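Long-range contact in V-type ATP synthase alpha chain (Nanoarchaeum equitans Kin4-M, PDB 5BN3), which belongs to the V-type and A-type ATP synthase subunit A family and binds adenosine-5'-diphosphate and magnesium ions: residues Leu108-Pro118 with Ile157-Ile168. Residues are numbered along the deposited sequence; the frame is centred on the assembly and turned at random.
Sequences LDRKKVWEFIP and IYEGNFTIEETI
F116 lays its CB and one side of its ring against residues 157-168. F116 CB lies 3.8 Å from G160 O and touches CD1 of F162. CG is anti to the backbone N (chi1 175°), and the ring extends toward I168. On one edge, near the ring plane, the carbonyl of Y158 approaches; its O is 3.4 Å from F116 CE2 and meets CD2. CG1 of I157 lies near the same plane. I168 comes over one face of the ring with its CB; I168 CD1 is 3.7 Å from F116 CZ and reaches CE1, an off-centre CH-pi contact 30° off the normal. L178 and V135 also touch F116.

The backbones pair as antiparallel strands. W114 and F162 form one hydrogen-bonded pair, F116 and G160 another, each with two N-H...O bonds. E115 and N161 form the non-hydrogen-bonded pair between them, with side chains on the opposite face from W114, F116 and F162. Strand 160-162 is an outer strand of a four-stranded antiparallel sheet, next to 114-118. This sheet is part of the barrel-sandwich domain of the A subunit.

Beyond the strands, I164 sits beside W114, the two side chains pointing the same way. I164 CD1 comes 3.4 Å from W114 NE1. I164 CG2 packs 3.6 Å from CD of R110. The R110 chain bends at chi2, which brings NE to E165. The salt bridge to E165 OE2 is long, and the guanidinium and carboxylate planes stand 85° apart. The stronger polar partner of R110 is E70. A water accepts from I164 N at 2.9 Å and lies within hydrogen-bonding reach of the carbonyl O atoms of D109 and K112. At the other end of the pairing, P118 CB packs against CD1 of I157, and its CD against CB of E159.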
loop_
_atom_site.group_PDB
_atom_site.type_symbol
_atom_site.label_atom_id
_atom_site.label_comp_id
_atom_site.label_asym_id
_atom_site.label_seq_id
_atom_site.Cartn_x
_atom_site.Cartn_y
_atom_site.Cartn_z
ATOM N N LEU A 108 -47.149 -12.983 -8.315
ATOM C CA LEU A 108 -48.377 -12.230 -8.540
ATOM C C LEU A 108 -49.568 -12.870 -7.826
ATOM O O LEU A 108 -49.740 -14.092 -7.863
ATOM C CB LEU A 108 -48.651 -12.119 -10.042
ATOM C CG LEU A 108 -47.508 -11.523 -10.869
ATOM C CD1 LEU A 108 -47.814 -11.566 -12.359
ATOM C CD2 LEU A 108 -47.242 -10.102 -10.429
ATOM N N ASP A 109 -50.379 -12.036 -7.174
ATOM C CA ASP A 109 -51.565 -12.491 -6.445
ATOM C C ASP A 109 -52.490 -13.287 -7.368
ATOM O O ASP A 109 -52.905 -12.792 -8.417
ATOM C CB ASP A 109 -52.307 -11.289 -5.845
ATOM C CG ASP A 109 -53.311 -11.683 -4.772
ATOM O OD1 ASP A 109 -54.005 -12.710 -4.932
ATOM O OD2 ASP A 109 -53.411 -10.957 -3.762
ATOM N N ARG A 110 -52.795 -14.521 -6.974
ATOM C CA ARG A 110 -53.552 -15.446 -7.818
ATOM C C ARG A 110 -55.064 -15.328 -7.639
ATOM O O ARG A 110 -55.829 -15.988 -8.342
ATOM C CB ARG A 110 -53.117 -16.890 -7.538
ATOM C CG ARG A 110 -51.687 -17.221 -7.946
ATOM C CD ARG A 110 -51.498 -17.096 -9.448
ATOM N NE ARG A 110 -50.297 -17.782 -9.924
ATOM C CZ ARG A 110 -49.116 -17.197 -10.101
ATOM N NH1 ARG A 110 -48.965 -15.907 -9.836
ATOM N NH2 ARG A 110 -48.084 -17.904 -10.539
ATOM N N LYS A 111 -55.491 -14.490 -6.698
ATOM C CA LYS A 111 -56.912 -14.366 -6.375
ATOM C C LYS A 111 -57.490 -12.995 -6.710
ATOM O O LYS A 111 -58.700 -12.854 -6.892
ATOM C CB LYS A 111 -57.155 -14.695 -4.900
ATOM C CG LYS A 111 -57.007 -16.169 -4.573
ATOM C CD LYS A 111 -57.108 -16.421 -3.080
ATOM C CE LYS A 111 -57.180 -17.909 -2.788
ATOM N NZ LYS A 111 -58.386 -18.528 -3.405
ATOM N N LYS A 112 -56.623 -11.990 -6.782
ATOM C CA LYS A 112 -57.032 -10.641 -7.169
ATOM C C LYS A 112 -57.734 -10.648 -8.528
ATOM O O LYS A 112 -57.251 -11.263 -9.483
ATOM C CB LYS A 112 -55.815 -9.713 -7.213
ATOM C CG LYS A 112 -56.061 -8.387 -7.907
ATOM C CD LYS A 112 -56.773 -7.383 -7.014
ATOM C CE LYS A 112 -57.060 -6.096 -7.781
ATOM N NZ LYS A 112 -57.605 -5.018 -6.904
ATOM N N VAL A 113 -58.878 -9.975 -8.608
ATOM C CA VAL A 113 -59.660 -9.944 -9.840
ATOM C C VAL A 113 -59.403 -8.665 -10.633
ATOM O O VAL A 113 -59.640 -7.561 -10.142
ATOM C CB VAL A 113 -61.171 -10.083 -9.558
ATOM C CG1 VAL A 113 -61.959 -9.960 -10.846
ATOM C CG2 VAL A 113 -61.464 -11.420 -8.891
ATOM N N TRP A 114 -58.920 -8.821 -11.861
ATOM C CA TRP A 114 -58.598 -7.677 -12.709
ATOM C C TRP A 114 -59.646 -7.463 -13.792
ATOM O O TRP A 114 -60.311 -8.409 -14.210
ATOM C CB TRP A 114 -57.231 -7.884 -13.364
ATOM C CG TRP A 114 -56.130 -8.087 -12.376
ATOM C CD1 TRP A 114 -55.544 -9.268 -12.025
ATOM C CD2 TRP A 114 -55.488 -7.072 -11.600
ATOM N NE1 TRP A 114 -54.571 -9.048 -11.079
ATOM C CE2 TRP A 114 -54.515 -7.705 -10.803
ATOM C CE3 TRP A 114 -55.637 -5.686 -11.507
ATOM C CZ2 TRP A 114 -53.696 -6.997 -9.922
ATOM C CZ3 TRP A 114 -54.829 -4.988 -10.638
ATOM C CH2 TRP A 114 -53.872 -5.642 -9.853
ATOM N N GLU A 115 -59.788 -6.224 -14.254
ATOM C CA GLU A 115 -60.664 -5.943 -15.389
ATOM C C GLU A 115 -59.840 -5.733 -16.657
ATOM O O GLU A 115 -59.113 -4.744 -16.782
ATOM C CB GLU A 115 -61.554 -4.724 -15.122
ATOM C CG GLU A 115 -62.539 -4.436 -16.250
ATOM C CD GLU A 115 -63.643 -3.479 -15.843
ATOM O OE1 GLU A 115 -64.799 -3.932 -15.702
ATOM O OE2 GLU A 115 -63.360 -2.275 -15.675
ATOM N N PHE A 116 -59.961 -6.671 -17.591
ATOM C CA PHE A 116 -59.210 -6.630 -18.840
ATOM C C PHE A 116 -60.041 -6.049 -19.985
ATOM O O PHE A 116 -61.117 -6.559 -20.304
ATOM C CB PHE A 116 -58.726 -8.039 -19.195
ATOM C CG PHE A 116 -58.037 -8.131 -20.523
ATOM C CD1 PHE A 116 -56.782 -7.576 -20.707
ATOM C CD2 PHE A 116 -58.639 -8.790 -21.585
ATOM C CE1 PHE A 116 -56.140 -7.666 -21.927
ATOM C CE2 PHE A 116 -58.004 -8.884 -22.811
ATOM C CZ PHE A 116 -56.751 -8.321 -22.982
ATOM N N ILE A 117 -59.538 -4.980 -20.596
ATOM C CA ILE A 117 -60.191 -4.356 -21.743
ATOM C C ILE A 117 -59.348 -4.582 -23.000
ATOM O O ILE A 117 -58.251 -4.033 -23.119
ATOM C CB ILE A 117 -60.387 -2.841 -21.515
ATOM C CG1 ILE A 117 -61.227 -2.587 -20.259
ATOM C CG2 ILE A 117 -61.030 -2.195 -22.732
ATOM C CD1 ILE A 117 -61.345 -1.120 -19.882
ATOM N N PRO A 118 -59.861 -5.390 -23.945
ATOM C CA PRO A 118 -59.096 -5.758 -25.143
ATOM C C PRO A 118 -58.880 -4.580 -26.090
ATOM O O PRO A 118 -59.696 -3.660 -26.126
ATOM C CB PRO A 118 -59.981 -6.818 -25.811
ATOM C CG PRO A 118 -61.361 -6.486 -25.367
ATOM C CD PRO A 118 -61.217 -5.967 -23.957
ATOM N N ILE A 157 -60.522 -13.875 -28.186
ATOM C CA ILE A 157 -60.095 -12.880 -27.202
ATOM C C ILE A 157 -61.266 -12.422 -26.337
ATOM O O ILE A 157 -62.331 -12.065 -26.845
ATOM C CB ILE A 157 -59.362 -11.673 -27.849
ATOM C CG1 ILE A 157 -58.908 -10.682 -26.770
ATOM C CG2 ILE A 157 -60.237 -10.988 -28.889
ATOM C CD1 ILE A 157 -58.052 -9.549 -27.296
ATOM N N TYR A 158 -61.061 -12.445 -25.025
ATOM C CA TYR A 158 -62.138 -12.174 -24.083
ATOM C C TYR A 158 -62.045 -10.780 -23.472
ATOM O O TYR A 158 -61.111 -10.024 -23.752
ATOM C CB TYR A 158 -62.148 -13.244 -22.993
ATOM C CG TYR A 158 -62.174 -14.644 -23.555
ATOM C CD1 TYR A 158 -63.103 -15.004 -24.521
ATOM C CD2 TYR A 158 -61.259 -15.597 -23.141
ATOM C CE1 TYR A 158 -63.128 -16.279 -25.043
ATOM C CE2 TYR A 158 -61.276 -16.875 -23.661
ATOM C CZ TYR A 158 -62.213 -17.209 -24.612
ATOM O OH TYR A 158 -62.235 -18.479 -25.133
ATOM N N GLU A 159 -63.026 -10.450 -22.640
ATOM C CA GLU A 159 -63.124 -9.131 -22.032
ATOM C C GLU A 159 -63.800 -9.255 -20.677
ATOM O O GLU A 159 -64.703 -10.074 -20.506
ATOM C CB GLU A 159 -63.942 -8.202 -22.936
ATOM C CG GLU A 159 -64.425 -6.924 -22.265
ATOM C CD GLU A 159 -65.275 -6.070 -23.185
ATOM O OE1 GLU A 159 -65.936 -6.633 -24.084
ATOM O OE2 GLU A 159 -65.277 -4.833 -23.010
ATOM N N GLY A 160 -63.355 -8.458 -19.709
ATOM C CA GLY A 160 -64.025 -8.398 -18.425
ATOM C C GLY A 160 -63.139 -8.727 -17.243
ATOM O O GLY A 160 -61.949 -8.404 -17.230
ATOM N N ASN A 161 -63.726 -9.382 -16.248
ATOM C CA ASN A 161 -63.032 -9.653 -14.998
ATOM C C ASN A 161 -62.349 -11.018 -14.974
ATOM O O ASN A 161 -62.993 -12.050 -15.174
ATOM C CB ASN A 161 -63.997 -9.496 -13.821
ATOM C CG ASN A 161 -64.646 -8.125 -13.785
ATOM O OD1 ASN A 161 -64.030 -7.143 -13.364
ATOM N ND2 ASN A 161 -65.893 -8.050 -14.234
ATOM N N PHE A 162 -61.039 -11.010 -14.736
ATOM C CA PHE A 162 -60.239 -12.232 -14.728
ATOM C C PHE A 162 -59.195 -12.209 -13.617
ATOM O O PHE A 162 -58.789 -11.140 -13.159
ATOM C CB PHE A 162 -59.507 -12.404 -16.064
ATOM C CG PHE A 162 -60.411 -12.440 -17.258
ATOM C CD1 PHE A 162 -60.753 -11.270 -17.919
ATOM C CD2 PHE A 162 -60.903 -13.645 -17.737
ATOM C CE1 PHE A 162 -61.580 -11.298 -19.024
ATOM C CE2 PHE A 162 -61.730 -13.680 -18.845
ATOM C CZ PHE A 162 -62.068 -12.506 -19.488
ATOM N N THR A 163 -58.760 -13.392 -13.189
ATOM C CA THR A 163 -57.596 -13.507 -12.312
ATOM C C THR A 163 -56.384 -13.810 -13.185
ATOM O O THR A 163 -56.531 -14.062 -14.382
ATOM C CB THR A 163 -57.771 -14.589 -11.227
ATOM O OG1 THR A 163 -57.800 -15.887 -11.832
ATOM C CG2 THR A 163 -59.057 -14.362 -10.451
ATOM N N ILE A 164 -55.196 -13.799 -12.587
ATOM C CA ILE A 164 -53.943 -13.839 -13.343
ATOM C C ILE A 164 -53.704 -15.125 -14.152
ATOM O O ILE A 164 -53.066 -15.088 -15.206
ATOM C CB ILE A 164 -52.730 -13.529 -12.415
ATOM C CG1 ILE A 164 -51.881 -12.399 -12.996
ATOM C CG2 ILE A 164 -51.880 -14.763 -12.164
ATOM C CD1 ILE A 164 -52.592 -11.071 -13.031
ATOM N N GLU A 165 -54.232 -16.250 -13.679
ATOM C CA GLU A 165 -53.973 -17.535 -14.327
ATOM C C GLU A 165 -54.990 -17.879 -15.412
ATOM O O GLU A 165 -54.901 -18.935 -16.039
ATOM C CB GLU A 165 -53.913 -18.662 -13.289
ATOM C CG GLU A 165 -52.582 -18.786 -12.552
ATOM C CD GLU A 165 -51.544 -19.583 -13.326
ATOM O OE1 GLU A 165 -51.610 -19.613 -14.573
ATOM O OE2 GLU A 165 -50.659 -20.187 -12.682
ATOM N N GLU A 166 -55.947 -16.985 -15.638
ATOM C CA GLU A 166 -57.011 -17.240 -16.607
ATOM C C GLU A 166 -56.645 -16.815 -18.028
ATOM O O GLU A 166 -56.001 -15.785 -18.236
ATOM C CB GLU A 166 -58.314 -16.565 -16.162
ATOM C CG GLU A 166 -58.894 -17.155 -14.886
ATOM C CD GLU A 166 -60.263 -16.606 -14.545
ATOM O OE1 GLU A 166 -60.421 -15.370 -14.507
ATOM O OE2 GLU A 166 -61.186 -17.413 -14.309
ATOM N N THR A 167 -57.063 -17.624 -18.999
ATOM C CA THR A 167 -56.858 -17.327 -20.413
ATOM C C THR A 167 -57.707 -16.127 -20.834
ATOM O O THR A 167 -58.913 -16.096 -20.585
ATOM C CB THR A 167 -57.225 -18.545 -21.287
ATOM O OG1 THR A 167 -56.445 -19.678 -20.882
ATOM C CG2 THR A 167 -56.970 -18.258 -22.760
ATOM N N ILE A 168 -57.073 -15.140 -21.463
ATOM C CA ILE A 168 -57.775 -13.943 -21.921
ATOM C C ILE A 168 -57.826 -13.881 -23.442
ATOM O O ILE A 168 -58.563 -13.080 -24.018
ATOM C CB ILE A 168 -57.126 -12.655 -21.374
ATOM C CG1 ILE A 168 -55.620 -12.650 -21.637
ATOM C CG2 ILE A 168 -57.389 -12.515 -19.889
ATOM C CD1 ILE A 168 -55.183 -11.609 -22.634
HETATM O O HOH W 1 -55.049 -12.505 -10.048
HETATM O O HOH W 2 -64.734 -4.309 -12.334
#